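Local atomic coordinates of Esterase/lipase (Uncultured bacterium, PDB entry 3K6K), a protein that probably hydrolyses carboxylic ester bonds as an esterase or lipase homologous to hormone-sensitive lipase, using the alpha/beta hydrolase fold. Residues L36-K41 with L121-P126. Sequence-based numbering, arbitrary orientation.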
loop_
_atom_site.group_PDB
_atom_site.type_symbol
_atom_site.label_atom_id
_atom_site.label_comp_id
_atom_site.label_asym_id
_atom_site.label_seq_id
_atom_site.Cartn_x
_atom_site.Cartn_y
_atom_site.Cartn_z
ATOM N N LEU A 36 -15.130 -4.612 32.152
ATOM C CA LEU A 36 -14.486 -5.736 32.788
ATOM C C LEU A 36 -13.248 -5.227 33.494
ATOM O O LEU A 36 -12.646 -4.281 33.042
ATOM C CB LEU A 36 -14.106 -6.870 31.816
ATOM C CG LEU A 36 -14.778 -8.243 31.933
ATOM C CD1 LEU A 36 -13.813 -9.391 31.582
ATOM C CD2 LEU A 36 -15.417 -8.492 33.292
ATOM N N PRO A 37 -12.894 -5.853 34.630
ATOM C CA PRO A 37 -11.646 -5.487 35.243
ATOM C C PRO A 37 -10.513 -5.856 34.303
ATOM O O PRO A 37 -10.550 -6.908 33.646
ATOM C CB PRO A 37 -11.613 -6.343 36.525
ATOM C CG PRO A 37 -13.011 -6.604 36.840
ATOM C CD PRO A 37 -13.715 -6.701 35.519
ATOM N N LEU A 38 -9.502 -5.011 34.247
ATOM C CA LEU A 38 -8.429 -5.278 33.358
ATOM C C LEU A 38 -7.678 -6.577 33.640
ATOM O O LEU A 38 -7.307 -7.240 32.683
ATOM C CB LEU A 38 -7.508 -4.071 33.250
ATOM C CG LEU A 38 -6.315 -4.255 32.332
ATOM C CD1 LEU A 38 -6.880 -4.524 30.957
ATOM C CD2 LEU A 38 -5.508 -2.963 32.386
ATOM N N ASP A 39 -7.481 -6.981 34.907
ATOM C CA ASP A 39 -6.919 -8.323 35.210
ATOM C C ASP A 39 -7.791 -9.456 34.700
ATOM O O ASP A 39 -7.287 -10.529 34.376
ATOM C CB ASP A 39 -6.670 -8.554 36.714
ATOM C CG ASP A 39 -7.918 -8.274 37.577
ATOM O OD1 ASP A 39 -8.218 -9.095 38.475
ATOM O OD2 ASP A 39 -8.615 -7.265 37.331
ATOM N N GLN A 40 -9.102 -9.235 34.659
ATOM C CA GLN A 40 -10.014 -10.265 34.135
ATOM C C GLN A 40 -9.991 -10.275 32.598
ATOM O O GLN A 40 -10.050 -11.326 31.972
ATOM C CB GLN A 40 -11.433 -10.003 34.611
ATOM C CG GLN A 40 -11.910 -10.912 35.705
ATOM C CD GLN A 40 -13.243 -10.426 36.247
ATOM O OE1 GLN A 40 -13.290 -9.821 37.318
ATOM N NE2 GLN A 40 -14.334 -10.656 35.495
ATOM N N LYS A 41 -9.893 -9.102 32.006
ATOM C CA LYS A 41 -9.843 -9.003 30.566
ATOM C C LYS A 41 -8.585 -9.769 30.079
ATOM O O LYS A 41 -8.646 -10.592 29.167
ATOM C CB LYS A 41 -9.859 -7.527 30.180
ATOM C CG LYS A 41 -10.317 -7.177 28.767
ATOM C CD LYS A 41 -10.610 -5.604 28.587
ATOM C CE LYS A 41 -11.974 -5.113 29.215
ATOM N NZ LYS A 41 -12.451 -3.765 28.739
ATOM N N LEU A 121 3.677 -4.150 30.038
ATOM C CA LEU A 121 2.368 -3.518 29.824
ATOM C C LEU A 121 2.031 -2.363 30.726
ATOM O O LEU A 121 2.609 -2.223 31.772
ATOM C CB LEU A 121 1.278 -4.560 30.034
ATOM C CG LEU A 121 1.135 -5.526 28.881
ATOM C CD1 LEU A 121 -0.057 -6.404 29.225
ATOM C CD2 LEU A 121 0.937 -4.712 27.530
ATOM N N ALA A 122 1.032 -1.578 30.336
ATOM C CA ALA A 122 0.487 -0.508 31.138
ATOM C C ALA A 122 -0.911 -0.937 31.626
ATOM O O ALA A 122 -1.498 -1.847 31.042
ATOM C CB ALA A 122 0.396 0.736 30.307
ATOM N N PRO A 123 -1.460 -0.303 32.697
ATOM C CA PRO A 123 -0.938 0.832 33.426
ATOM C C PRO A 123 0.137 0.495 34.467
ATOM O O PRO A 123 0.724 1.414 35.039
ATOM C CB PRO A 123 -2.183 1.399 34.087
ATOM C CG PRO A 123 -2.930 0.201 34.469
ATOM C CD PRO A 123 -2.707 -0.789 33.319
ATOM N N GLU A 124 0.457 -0.778 34.704
ATOM C CA GLU A 124 1.533 -0.996 35.667
ATOM C C GLU A 124 2.692 -0.114 35.211
ATOM O O GLU A 124 2.987 0.891 35.857
ATOM C CB GLU A 124 1.917 -2.457 35.928
ATOM C CG GLU A 124 1.655 -3.450 34.811
ATOM C CD GLU A 124 0.209 -3.911 34.760
ATOM O OE1 GLU A 124 -0.658 -3.129 34.296
ATOM O OE2 GLU A 124 -0.042 -5.051 35.188
ATOM N N ASN A 125 3.221 -0.405 34.026
ATOM C CA ASN A 125 4.323 0.312 33.471
ATOM C C ASN A 125 3.922 1.094 32.214
ATOM O O ASN A 125 3.802 0.494 31.146
ATOM C CB ASN A 125 5.423 -0.683 33.162
ATOM C CG ASN A 125 5.641 -1.708 34.291
ATOM O OD1 ASN A 125 4.952 -2.740 34.362
ATOM N ND2 ASN A 125 6.627 -1.452 35.133
ATOM N N PRO A 126 3.716 2.426 32.321
ATOM C CA PRO A 126 3.340 3.299 31.195
ATOM C C PRO A 126 4.490 3.648 30.213
ATOM O O PRO A 126 5.640 3.243 30.408
ATOM C CB PRO A 126 2.875 4.593 31.887
ATOM C CG PRO A 126 2.900 4.297 33.368
ATOM C CD PRO A 126 3.887 3.205 33.552
#
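Pro37 O receives two backbone amides, Lys41 N at 2.8 Å and, weakly, Gln40 N at 2.9 Å, and so closes the first turn of helix 38-49, from which Leu38 reaches Pro123. Pro37 itself occupies the N-cap position. With CG anti to the backbone N (chi1 179°), the Leu38 side chain extends from this turn and meets the proline tip to tip: its CD2 methyl stands 3.7 Å from Pro123 CD. The other branch is turned aside, with Leu38 CD1 6.1 Å from that same ring carbon.

The peptide bond before Pro123 is cis, which brings Pro123 CD and Ala122 O onto the same side of the bond, 2.8 Å apart. This explains why the leucine methyl also lies near the carbonyl, at 4.4 Å between Leu38 CD2 and Ala122 O, a distance of loose packing only. The loop holds its own shape, for Asn125 N donates to Leu121 O over 3.0 Å and closes the turn around the cis proline. Its backbone is further tied at Ala122 to Tyr91, which directly follows the HGGG sequence associated with the oxyanion hole in this family, while Leu38 also touches Ile92. One helical residue beyond 36-41, Arg42 packs on Leu121 and Pro123 and forms a salt bridge with Glu124 OE2.

Across the two segments no hydrogen bond is made and just 64 Å² is buried, so the direct contact is a small apolar touch between an N-terminal helix and the loop after strand 113-117; specific polar pairing of the two comes instead from the neighbouring arginine.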